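Local coordinates for carboxylic ester hydrolase (Aspergillus niger, PDB 7K4O), which probably hydrolyses ester bonds of tannins as a serine esterase of the tannase family, with gallic acid bound in a pocket of this structure, at residues 49-54 with 478-483; 89-94 with 115-120; 179-184 with 484-489; 497-502 with 509-514. All blocks are in the same frame, centred on the assembly; numbering follows the deposited sequence.

Contact 1: 49-54 with 478-483; sequences FYPSAT and PQTNMA. With MAN (alpha-D-mannopyranose), chain B; NAG (2-acetamido-2-deoxy-beta-D-glucopyranose), chain C; FWN (2-[2-(2-ethoxyethoxy)ethoxy]ethanol), chain S.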
# COMPACT_ATOMS: atom_id res chain seq x y z
N PHE A 49 -2.05 -3.98 12.09
CA PHE A 49 -2.81 -2.75 11.71
C PHE A 49 -3.85 -2.33 12.77
O PHE A 49 -4.44 -1.26 12.58
CB PHE A 49 -3.51 -2.94 10.38
CG PHE A 49 -2.51 -3.15 9.26
CD1 PHE A 49 -1.70 -2.10 8.88
CD2 PHE A 49 -2.43 -4.36 8.60
CE1 PHE A 49 -0.78 -2.27 7.84
CE2 PHE A 49 -1.50 -4.53 7.58
CZ PHE A 49 -0.67 -3.49 7.23
N TYR A 50 -4.14 -3.18 13.74
CA TYR A 50 -5.10 -2.84 14.81
C TYR A 50 -4.71 -3.55 16.10
O TYR A 50 -4.09 -4.61 16.09
CB TYR A 50 -6.54 -3.13 14.38
CG TYR A 50 -6.81 -4.46 13.74
CD1 TYR A 50 -6.92 -5.64 14.47
CD2 TYR A 50 -6.93 -4.56 12.35
CE1 TYR A 50 -7.16 -6.85 13.85
CE2 TYR A 50 -7.23 -5.76 11.74
CZ TYR A 50 -7.33 -6.93 12.48
OH TYR A 50 -7.57 -8.15 11.88
N PRO A 51 -5.08 -2.97 17.24
CA PRO A 51 -4.84 -3.63 18.53
C PRO A 51 -5.61 -4.93 18.63
O PRO A 51 -6.68 -5.15 17.99
CB PRO A 51 -5.35 -2.62 19.56
CG PRO A 51 -5.44 -1.31 18.84
CD PRO A 51 -5.68 -1.64 17.37
N SER A 52 -5.08 -5.84 19.47
CA SER A 52 -5.75 -7.14 19.71
C SER A 52 -7.09 -6.92 20.38
O SER A 52 -7.24 -6.02 21.23
CB SER A 52 -4.84 -8.07 20.48
OG SER A 52 -3.69 -8.32 19.65
N ALA A 53 -8.05 -7.72 20.02
CA ALA A 53 -9.41 -7.60 20.59
C ALA A 53 -10.14 -8.92 20.49
O ALA A 53 -9.76 -9.79 19.73
CB ALA A 53 -10.21 -6.51 19.90
N THR A 54 -11.27 -8.97 21.16
CA THR A 54 -12.27 -10.03 21.00
C THR A 54 -13.57 -9.39 20.54
O THR A 54 -14.03 -8.42 21.19
CB THR A 54 -12.48 -10.82 22.31
OG1 THR A 54 -11.21 -11.34 22.69
CG2 THR A 54 -13.40 -11.98 22.12
N PRO A 478 2.71 1.65 12.94
CA PRO A 478 1.47 2.35 13.32
C PRO A 478 0.32 1.35 13.39
O PRO A 478 -0.31 1.02 12.40
CB PRO A 478 1.33 3.42 12.25
CG PRO A 478 1.93 2.75 11.00
CD PRO A 478 3.09 1.90 11.53
N GLN A 479 0.05 0.84 14.59
CA GLN A 479 -0.96 -0.20 14.83
C GLN A 479 -2.31 0.42 15.22
O GLN A 479 -3.29 -0.31 15.31
CB GLN A 479 -0.45 -1.14 15.92
CG GLN A 479 -1.35 -2.35 16.17
CD GLN A 479 -0.75 -3.29 17.23
OE1 GLN A 479 -0.34 -2.82 18.30
NE2 GLN A 479 -0.79 -4.59 16.98
N THR A 480 -2.39 1.72 15.37
CA THR A 480 -3.58 2.36 15.97
C THR A 480 -4.15 3.42 15.02
O THR A 480 -4.66 4.45 15.46
CB THR A 480 -3.19 2.90 17.37
OG1 THR A 480 -2.08 3.81 17.27
CG2 THR A 480 -2.96 1.76 18.35
N ASN A 481 -4.06 3.20 13.70
CA ASN A 481 -4.47 4.27 12.77
C ASN A 481 -5.98 4.51 12.81
O ASN A 481 -6.36 5.66 12.56
CB ASN A 481 -4.00 3.99 11.35
CG ASN A 481 -2.50 4.14 11.22
OD1 ASN A 481 -1.84 4.81 12.04
ND2 ASN A 481 -1.96 3.61 10.13
N MET A 482 -6.80 3.50 13.04
CA MET A 482 -8.27 3.73 13.05
C MET A 482 -8.63 4.62 14.25
O MET A 482 -9.36 5.63 14.10
CB MET A 482 -9.02 2.41 13.10
CG MET A 482 -10.49 2.58 12.97
SD MET A 482 -10.99 3.27 11.32
CE MET A 482 -12.75 3.01 11.55
N ALA A 483 -8.04 4.34 15.41
CA ALA A 483 -8.31 5.19 16.60
C ALA A 483 -7.81 6.62 16.33
O ALA A 483 -8.52 7.58 16.71
CB ALA A 483 -7.66 4.60 17.86
C1 MAN B . -1.79 -4.22 24.18
C2 MAN B . -2.60 -4.44 22.87
C3 MAN B . -1.58 -4.72 21.76
C4 MAN B . -0.62 -3.55 21.55
C5 MAN B . 0.01 -3.17 22.90
C6 MAN B . 0.70 -1.85 22.92
O2 MAN B . -3.34 -3.25 22.53
O3 MAN B . -2.39 -5.06 20.64
O4 MAN B . 0.40 -3.95 20.63
O5 MAN B . -0.95 -3.08 23.97
O6 MAN B . 1.44 -1.64 24.24
C1 NAG C . -0.91 4.77 20.90
C2 NAG C . -2.31 4.55 21.38
C3 NAG C . -2.26 4.04 22.83
C4 NAG C . -1.39 2.79 22.92
C5 NAG C . -0.02 3.14 22.35
C6 NAG C . 0.94 1.95 22.32
C7 NAG C . -4.07 5.89 20.47
C8 NAG C . -4.85 7.10 20.30
N2 NAG C . -3.03 5.77 21.30
O3 NAG C . -3.60 3.70 23.24
O4 NAG C . -1.27 2.48 24.33
O5 NAG C . -0.19 3.57 20.99
O6 NAG C . 2.15 2.31 21.73
O7 NAG C . -4.47 4.97 19.81
O4 FWN S . -13.07 5.26 19.96
C5 FWN S . -11.79 5.41 19.45
C6 FWN S . -11.30 6.80 19.30
O7 FWN S . -10.02 7.15 19.64
C8 FWN S . -9.76 7.50 20.94
C9 FWN S . -8.36 7.31 21.42
O10 FWN S . -8.05 6.12 22.06
C11 FWN S . -7.13 6.13 23.09
C12 FWN S . -6.72 4.82 23.64
O13 FWN S . -7.76 4.02 24.09
C14 FWN S . -7.48 2.70 24.39
C1 FWN S . -8.59 1.73 24.66
O HOH W 1 -2.95 0.93 11.89
O HOH W 2 -6.32 0.50 13.50

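Contact 2: 89-94 with 115-120; sequences RWLSTG and AASGMT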
# COMPACT_ATOMS: atom_id res chain seq x y z
N ARG A 89 -20.39 4.39 12.42
CA ARG A 89 -19.19 4.33 11.59
C ARG A 89 -19.38 3.27 10.51
O ARG A 89 -19.98 2.22 10.76
CB ARG A 89 -17.94 4.06 12.43
CG ARG A 89 -17.64 5.18 13.43
CD ARG A 89 -16.45 4.84 14.35
NE ARG A 89 -16.28 5.91 15.33
CZ ARG A 89 -16.17 5.75 16.64
NH1 ARG A 89 -16.10 4.54 17.16
NH2 ARG A 89 -16.16 6.83 17.42
N TRP A 90 -18.74 3.55 9.37
CA TRP A 90 -18.58 2.61 8.24
C TRP A 90 -17.07 2.49 7.99
O TRP A 90 -16.40 3.53 7.95
CB TRP A 90 -19.32 3.14 6.99
CG TRP A 90 -18.92 2.40 5.75
CD1 TRP A 90 -17.97 2.78 4.84
CD2 TRP A 90 -19.37 1.10 5.32
NE1 TRP A 90 -17.84 1.82 3.85
CE2 TRP A 90 -18.66 0.77 4.15
CE3 TRP A 90 -20.28 0.18 5.83
CZ2 TRP A 90 -18.85 -0.42 3.46
CZ3 TRP A 90 -20.46 -1.03 5.17
CH2 TRP A 90 -19.73 -1.35 4.01
N LEU A 91 -16.58 1.30 7.73
CA LEU A 91 -15.21 1.08 7.28
C LEU A 91 -15.23 0.25 5.98
O LEU A 91 -15.63 -0.94 6.02
CB LEU A 91 -14.37 0.36 8.33
CG LEU A 91 -12.93 0.13 7.89
CD1 LEU A 91 -12.20 1.42 7.76
CD2 LEU A 91 -12.18 -0.82 8.84
N SER A 92 -14.74 0.86 4.90
CA SER A 92 -14.35 0.10 3.68
C SER A 92 -12.96 -0.48 3.88
O SER A 92 -12.09 0.17 4.40
CB SER A 92 -14.38 1.03 2.44
OG SER A 92 -15.69 1.30 2.01
N THR A 93 -12.72 -1.69 3.35
CA THR A 93 -11.44 -2.39 3.39
C THR A 93 -11.17 -2.91 1.97
O THR A 93 -12.10 -3.04 1.18
CB THR A 93 -11.42 -3.56 4.39
OG1 THR A 93 -12.29 -4.58 3.90
CG2 THR A 93 -11.85 -3.11 5.78
N GLY A 94 -9.90 -3.15 1.73
CA GLY A 94 -9.39 -3.47 0.39
C GLY A 94 -8.39 -4.60 0.36
O GLY A 94 -8.31 -5.43 1.31
N ALA A 115 -17.70 -0.02 13.84
CA ALA A 115 -18.00 0.26 12.42
C ALA A 115 -18.54 -0.98 11.74
O ALA A 115 -17.92 -2.06 11.84
CB ALA A 115 -16.78 0.77 11.72
N ALA A 116 -19.64 -0.80 11.02
CA ALA A 116 -20.03 -1.72 9.94
C ALA A 116 -18.85 -1.75 8.97
O ALA A 116 -18.37 -0.68 8.58
CB ALA A 116 -21.34 -1.31 9.32
N SER A 117 -18.35 -2.93 8.64
CA SER A 117 -17.07 -3.09 7.92
C SER A 117 -17.28 -3.95 6.68
O SER A 117 -17.93 -5.00 6.76
CB SER A 117 -16.05 -3.73 8.84
OG SER A 117 -15.84 -2.93 10.02
N GLY A 118 -16.86 -3.47 5.52
CA GLY A 118 -17.17 -4.15 4.26
C GLY A 118 -15.98 -4.45 3.37
O GLY A 118 -14.95 -3.77 3.40
N MET A 119 -16.19 -5.48 2.55
CA MET A 119 -15.27 -5.80 1.45
C MET A 119 -16.06 -6.31 0.25
O MET A 119 -17.23 -6.72 0.38
CB MET A 119 -14.25 -6.84 1.90
CG MET A 119 -14.84 -8.21 2.13
SD MET A 119 -13.48 -9.26 2.83
CE MET A 119 -14.33 -10.81 2.87
N THR A 120 -15.41 -6.31 -0.90
CA THR A 120 -16.02 -6.77 -2.15
C THR A 120 -15.16 -7.89 -2.77
O THR A 120 -13.95 -7.97 -2.55
CB THR A 120 -16.14 -5.60 -3.13
OG1 THR A 120 -16.73 -6.04 -4.36
CG2 THR A 120 -14.84 -4.89 -3.41
O HOH W 3 -12.73 -5.11 -0.58

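Contact 3: 179-184 with 484-489; sequences YAYYQG and VMIDWV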
# COMPACT_ATOMS: atom_id res chain seq x y z
N TYR A 179 -20.05 8.48 10.05
CA TYR A 179 -18.62 8.71 9.78
C TYR A 179 -18.09 7.52 8.98
O TYR A 179 -18.17 6.36 9.43
CB TYR A 179 -17.83 8.89 11.07
CG TYR A 179 -18.14 10.19 11.79
CD1 TYR A 179 -17.61 11.37 11.30
CD2 TYR A 179 -18.99 10.24 12.86
CE1 TYR A 179 -17.83 12.57 11.96
CE2 TYR A 179 -19.22 11.45 13.53
CZ TYR A 179 -18.67 12.61 13.05
OH TYR A 179 -18.81 13.85 13.63
N ALA A 180 -17.54 7.79 7.81
CA ALA A 180 -17.14 6.73 6.87
C ALA A 180 -15.63 6.81 6.66
O ALA A 180 -15.07 7.91 6.44
CB ALA A 180 -17.91 6.89 5.57
N TYR A 181 -15.00 5.64 6.70
CA TYR A 181 -13.54 5.50 6.68
C TYR A 181 -13.13 4.42 5.68
O TYR A 181 -13.93 3.57 5.30
CB TYR A 181 -13.05 5.13 8.08
CG TYR A 181 -13.42 6.12 9.15
CD1 TYR A 181 -12.69 7.28 9.29
CD2 TYR A 181 -14.50 5.93 10.01
CE1 TYR A 181 -12.99 8.22 10.25
CE2 TYR A 181 -14.81 6.87 10.97
CZ TYR A 181 -14.03 7.98 11.13
OH TYR A 181 -14.31 8.89 12.11
N TYR A 182 -11.87 4.47 5.31
CA TYR A 182 -11.18 3.43 4.54
C TYR A 182 -9.89 3.08 5.29
O TYR A 182 -9.22 3.95 5.84
CB TYR A 182 -10.81 3.87 3.12
CG TYR A 182 -10.09 2.79 2.36
CD1 TYR A 182 -10.81 1.75 1.84
CD2 TYR A 182 -8.70 2.75 2.25
CE1 TYR A 182 -10.20 0.70 1.17
CE2 TYR A 182 -8.07 1.72 1.57
CZ TYR A 182 -8.82 0.69 1.04
OH TYR A 182 -8.24 -0.39 0.40
N GLN A 183 -9.53 1.81 5.22
CA GLN A 183 -8.21 1.34 5.76
C GLN A 183 -7.64 0.25 4.85
O GLN A 183 -8.28 -0.79 4.68
CB GLN A 183 -8.31 0.90 7.23
CG GLN A 183 -6.96 0.50 7.83
CD GLN A 183 -7.08 0.14 9.30
OE1 GLN A 183 -8.11 -0.37 9.73
NE2 GLN A 183 -6.02 0.48 10.07
N GLY A 184 -6.46 0.50 4.30
CA GLY A 184 -5.83 -0.51 3.46
C GLY A 184 -4.37 -0.21 3.20
O GLY A 184 -3.91 0.91 3.48
N VAL A 484 -6.64 6.78 15.72
CA VAL A 484 -6.08 8.13 15.47
C VAL A 484 -6.99 8.88 14.49
O VAL A 484 -7.23 10.11 14.67
CB VAL A 484 -4.61 8.04 15.01
CG1 VAL A 484 -4.09 9.36 14.47
CG2 VAL A 484 -3.76 7.52 16.16
N MET A 485 -7.41 8.20 13.42
CA MET A 485 -8.29 8.82 12.39
C MET A 485 -9.63 9.20 13.01
O MET A 485 -10.11 10.31 12.75
CB MET A 485 -8.45 7.88 11.19
CG MET A 485 -9.26 8.50 10.10
SD MET A 485 -8.68 10.06 9.44
CE MET A 485 -7.50 9.44 8.22
N ILE A 486 -10.22 8.32 13.79
CA ILE A 486 -11.49 8.66 14.49
C ILE A 486 -11.26 9.91 15.34
O ILE A 486 -12.14 10.81 15.34
CB ILE A 486 -11.98 7.48 15.32
CG1 ILE A 486 -12.54 6.38 14.43
CG2 ILE A 486 -13.02 7.96 16.33
CD1 ILE A 486 -12.66 5.07 15.11
N ASP A 487 -10.19 9.93 16.11
CA ASP A 487 -9.93 11.10 16.98
C ASP A 487 -9.80 12.39 16.15
O ASP A 487 -10.28 13.47 16.57
CB ASP A 487 -8.68 10.83 17.78
CG ASP A 487 -8.79 11.20 19.25
OD1 ASP A 487 -9.91 11.51 19.71
OD2 ASP A 487 -7.73 11.18 19.89
N TRP A 488 -9.16 12.32 15.00
CA TRP A 488 -8.98 13.47 14.11
C TRP A 488 -10.34 13.89 13.57
O TRP A 488 -10.74 15.07 13.71
CB TRP A 488 -7.99 13.12 13.01
CG TRP A 488 -7.51 14.28 12.22
CD1 TRP A 488 -7.65 15.61 12.48
CD2 TRP A 488 -6.67 14.19 11.04
NE1 TRP A 488 -6.98 16.35 11.55
CE2 TRP A 488 -6.36 15.51 10.67
CE3 TRP A 488 -6.16 13.13 10.31
CZ2 TRP A 488 -5.53 15.79 9.58
CZ3 TRP A 488 -5.35 13.41 9.22
CH2 TRP A 488 -5.06 14.72 8.86
N VAL A 489 -11.03 12.99 12.91
CA VAL A 489 -12.28 13.32 12.19
C VAL A 489 -13.41 13.67 13.17
O VAL A 489 -14.11 14.67 12.93
CB VAL A 489 -12.67 12.13 11.28
CG1 VAL A 489 -14.08 12.33 10.77
CG2 VAL A 489 -11.69 11.97 10.13

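Contact 4: 497-502 with 509-514; sequences TLNATV and GQNQQL. With NAG (2-acetamido-2-deoxy-beta-D-glucopyranose), chain C; MAN (alpha-D-mannopyranose), chain B.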
# COMPACT_ATOMS: atom_id res chain seq x y z
N THR A 497 2.23 14.05 15.43
CA THR A 497 3.00 12.83 15.12
C THR A 497 2.01 11.69 14.99
O THR A 497 0.90 11.76 15.58
CB THR A 497 4.08 12.54 16.17
OG1 THR A 497 3.42 12.46 17.44
CG2 THR A 497 5.15 13.61 16.15
N LEU A 498 2.36 10.62 14.28
CA LEU A 498 1.49 9.45 14.19
C LEU A 498 1.88 8.43 15.27
O LEU A 498 3.07 8.10 15.39
CB LEU A 498 1.57 8.82 12.80
CG LEU A 498 0.63 7.63 12.57
CD1 LEU A 498 -0.81 8.08 12.74
CD2 LEU A 498 0.84 7.07 11.15
N ASN A 499 0.88 8.00 16.03
CA ASN A 499 1.09 7.02 17.11
C ASN A 499 1.70 5.75 16.53
O ASN A 499 1.23 5.27 15.46
CB ASN A 499 -0.24 6.73 17.79
CG ASN A 499 -0.08 6.24 19.21
OD1 ASN A 499 0.79 6.74 19.95
ND2 ASN A 499 -0.93 5.29 19.55
N ALA A 500 2.64 5.11 17.23
CA ALA A 500 3.23 3.85 16.78
C ALA A 500 3.63 2.96 17.95
O ALA A 500 3.74 3.45 19.10
CB ALA A 500 4.39 4.12 15.87
N THR A 501 3.82 1.70 17.65
CA THR A 501 4.10 0.66 18.67
C THR A 501 5.17 -0.27 18.17
O THR A 501 5.17 -0.62 16.98
CB THR A 501 2.84 -0.11 19.05
OG1 THR A 501 1.83 0.84 19.38
CG2 THR A 501 3.09 -1.05 20.20
N VAL A 502 6.12 -0.62 19.05
CA VAL A 502 7.11 -1.67 18.75
C VAL A 502 6.41 -3.00 18.95
O VAL A 502 5.89 -3.25 20.05
CB VAL A 502 8.37 -1.51 19.63
CG1 VAL A 502 9.35 -2.64 19.33
CG2 VAL A 502 8.98 -0.14 19.44
N GLY A 509 5.73 -3.74 22.68
CA GLY A 509 4.70 -3.02 23.44
C GLY A 509 5.05 -1.56 23.69
O GLY A 509 4.14 -0.81 24.05
N GLN A 510 6.29 -1.12 23.50
CA GLN A 510 6.71 0.28 23.73
C GLN A 510 6.10 1.22 22.68
O GLN A 510 5.92 0.82 21.51
CB GLN A 510 8.22 0.40 23.72
CG GLN A 510 8.82 -0.33 24.92
CD GLN A 510 10.26 0.01 25.24
OE1 GLN A 510 10.95 0.77 24.55
NE2 GLN A 510 10.71 -0.61 26.32
N ASN A 511 5.82 2.43 23.13
CA ASN A 511 5.28 3.51 22.29
C ASN A 511 6.39 4.25 21.58
O ASN A 511 7.47 4.43 22.14
CB ASN A 511 4.44 4.47 23.12
CG ASN A 511 3.73 5.48 22.25
OD1 ASN A 511 4.17 6.63 22.17
ND2 ASN A 511 2.69 5.04 21.54
N GLN A 512 6.11 4.70 20.35
CA GLN A 512 6.93 5.68 19.61
C GLN A 512 6.01 6.57 18.78
O GLN A 512 4.83 6.23 18.59
CB GLN A 512 7.92 4.99 18.68
CG GLN A 512 9.18 4.53 19.41
CD GLN A 512 10.28 4.07 18.47
OE1 GLN A 512 10.48 4.60 17.38
NE2 GLN A 512 10.99 3.05 18.92
N GLN A 513 6.54 7.72 18.42
CA GLN A 513 5.84 8.69 17.58
C GLN A 513 6.55 8.76 16.22
O GLN A 513 7.78 8.72 16.18
CB GLN A 513 5.77 10.02 18.29
CG GLN A 513 4.95 9.98 19.59
CD GLN A 513 3.53 9.52 19.34
OE1 GLN A 513 2.88 10.04 18.45
NE2 GLN A 513 3.04 8.58 20.14
N LEU A 514 5.77 9.00 15.16
CA LEU A 514 6.33 9.20 13.78
C LEU A 514 6.15 10.63 13.33
O LEU A 514 5.05 11.21 13.44
CB LEU A 514 5.66 8.21 12.82
CG LEU A 514 5.59 6.75 13.20
CD1 LEU A 514 4.81 5.97 12.14
CD2 LEU A 514 6.98 6.14 13.35
C1 NAG C . -0.91 4.77 20.90
C2 NAG C . -2.31 4.55 21.38
C3 NAG C . -2.26 4.04 22.83
C4 NAG C . -1.39 2.79 22.92
C5 NAG C . -0.02 3.14 22.35
C6 NAG C . 0.94 1.95 22.32
C7 NAG C . -4.07 5.89 20.47
C8 NAG C . -4.85 7.10 20.30
N2 NAG C . -3.03 5.77 21.30
O3 NAG C . -3.60 3.70 23.24
O4 NAG C . -1.27 2.48 24.33
O5 NAG C . -0.19 3.57 20.99
O6 NAG C . 2.15 2.31 21.73
O7 NAG C . -4.47 4.97 19.81
C1 MAN B . -1.79 -4.22 24.18
C2 MAN B . -2.60 -4.44 22.87
C3 MAN B . -1.58 -4.72 21.76
C4 MAN B . -0.62 -3.55 21.55
C5 MAN B . 0.01 -3.17 22.90
C6 MAN B . 0.70 -1.85 22.92
O2 MAN B . -3.34 -3.25 22.53
O3 MAN B . -2.39 -5.06 20.64
O4 MAN B . 0.40 -3.95 20.63
O5 MAN B . -0.95 -3.08 23.97
O6 MAN B . 1.44 -1.64 24.24

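Contact 1: 49-54 with 478-483
Gln479 meets Phe49, Tyr50 and Pro51 with its backbone oxygen, the tight centre of a contact where the first part of strand 50-66 of the central sheet faces the N-terminal end of helix 481-491. Gln479 O lies 3.2 Å from Tyr50 CA, a CA-H...O contact, and touches Pro51 CD. It also stands close to Phe49 O, an acceptor like itself, which two waters satisfy. One water lies 2.7 Å from Phe49 O and joins Pro478 O and Asn481 N; the other passes from Phe49 O to Met482 N, so first-turn N-H groups are reached through bound water. Toward the glycan carried by Asn499 direct contact is sparser: the side chains of Pro51 and Thr480, the N-cap residue, cross at about a right angle, CG to CG2 4.0 Å, and sugars fill in. The Gln479 side chain is extended, CG anti to the backbone N (chi1 -174°), and runs past the Tyr50 carbonyl to OE1, which accepts from mannose O4 at 2.7 Å. Mannose O3 accepts from Ser52 N at 3.0 Å, nearly straight (172°). Phe49, Pro478 and Asn481 pack on Phe414 of strand 410-416, and the latter two meet Leu498 of strand 498-502.

Contact 2: 89-94 with 115-120
A beta-alpha-beta unit in the central sheet of the alpha/beta-hydrolase fold brings Leu91 beside Ser117: strand 89-93, helix 108-111 and strand 115-120 follow one another, and the two strands end up as parallel neighbours, 20° apart in direction. Leu91 shows the parallel pattern plainly, since its N-H and C=O bond to the residues flanking its opposite number. Leu91 N donates to Ala116 O at 2.8 Å, and Gly118 N donates to Leu91 O at 2.9 Å. Farther along, Gly118 O is gripped twice by one residue. Thr93 N approaches nearly along the C=O axis at 3.0 Å, while Thr93 OG1, placed between the backbone N and the carbonyl carbon (chi1 69°), comes from above the carbonyl plane to 2.8 Å from the same Gly118 O. On the Trp90 face, the indole leans obliquely across the partner strand. Its CE3 is 3.9 Å from Ala116 CB, and CH2 reaches the bare alpha carbon of Gly118, 3.8 Å from CA. The ring is helped into place by a bond from Trp90 NE1 to Ser92 OG, 2.9 Å, within its own strand; Leu158 and Thr166 of helix 144-169 cover the indole. On the face of Arg89 and Leu91 both CB atoms touch Ala115 CB, and Tyr181 and Gln183 of the next strand pack there too, while the guanidinium of Arg89 leaves to form a salt bridge with Glu490. Where the strands part, a single water donates to Thr93 O, 2.8 Å away, and accepts from Thr120 N.

Contact 3: 179-184 with 484-489
Tyr181 packs on Met485, Ile486 and Val489 and makes most of the contact between strand 179-184 and helix 484-489, a helix packed against the central sheet of the alpha/beta-hydrolase fold. The strand leads into a GxSxG sequence at Gly184, consistent with the nucleophile elbow of this fold. The two segments run roughly antiparallel (147°), their axes 10.4 Å apart at the closest point, a gap filled mainly by the two tyrosine side chains. CB points to the helix, and with CG anti to the carbonyl carbon of Tyr181 (chi1 -58°) the ring reaches Met485 and its OH reaches Ile486 and Val489. Along one flank CD1 lies 3.7 Å from Met485 CG, the thioether chain crossing obliquely, and CE1 shares that methylene while also meeting Val489 CG2 at 4.0 Å, the methyl sitting at the ring edge near its plane. On the other flank CD2 packs on Met482 CE, and CE2, like CZ, is near Ile486 CG1, 4.0 Å from CZ; the isoleucine chain runs at about a right angle to the tyrosine. At the tip, OH touches Ile486 CA and Val489 CG1. Its polarity is met by a hydrogen bond to Glu490 OE2, the carboxylate oxygen that also pairs with Arg89. Val489 serves a second ring too: it slides past Tyr179 in the opposite direction, with its CG1 3.7 Å from Tyr179 CD1.

Contact 4: 497-502 with 509-514
Three side-chain amides, those of Asn499, Asn511 and Gln513, gather on one face of the paired strands. Asn499 OD1 receives two N-H groups from different directions: Gln513 NE2 comes in the carbonyl plane at 2.9 Å, and Asn511 ND2 stands above that plane, 40° out, at 3.0 Å from the same OD1. The amides of Asn499 and Gln513 are only 27° from coplanar. Gln513 NE2 also donates to Asn511 OD1, both partners lying near its own amide plane, so the chain bent at chi2 (-58°) is held at both N-H bonds. The carbonyl branch of this amide is held as well: Thr497, crossing Gln513 at about a right angle, donates from OG1 to Gln513 OE1 at 2.7 Å. The network surrounds an N-glycosylation site on a beta hairpin, strands 498-502 and 511-514 running antiparallel and Asn499-Ala500-Thr501 forming the sequon. Asn499 ND2 is bonded covalently to C1 of N-acetylglucosamine, whose O6 accepts from Asn511 ND2 at 2.8 Å and pairs with Thr501 OG1. The face of Leu498, Ala500 and Leu514 is largely apolar, though Gln512 also lies on it: Leu514 leans over Ala500, CG to CB 3.9 Å, and meets Leu498 CB to CB, with Pro476 lying against Ala500 and Leu514. Toward the turn, Gly509 donates from N to Val502 O at 2.7 Å, and its O accepts from mannose O6.

From the N terminus, residues 49-54 open the long loop of contact 1, which closes only at 478-483. Within that span lies contact 2, a short closure between 89-94 and 115-120. Contact 3 starts at 179-184, still inside the span, and ends at 484-489, just beyond it, so contacts 1 and 3 cross. Contact 4 follows in series as a local hairpin. Helix 481-491 serves both contacts 1 and 3, and backbone bonds between Tyr181 and both Trp90 and Ser92 place contacts 2 and 3 on adjacent strands of the main sheet. Contacts 1 and 4 share the glycan and meet through Thr480 and Asn499, tying the small three-stranded sheet to the large one.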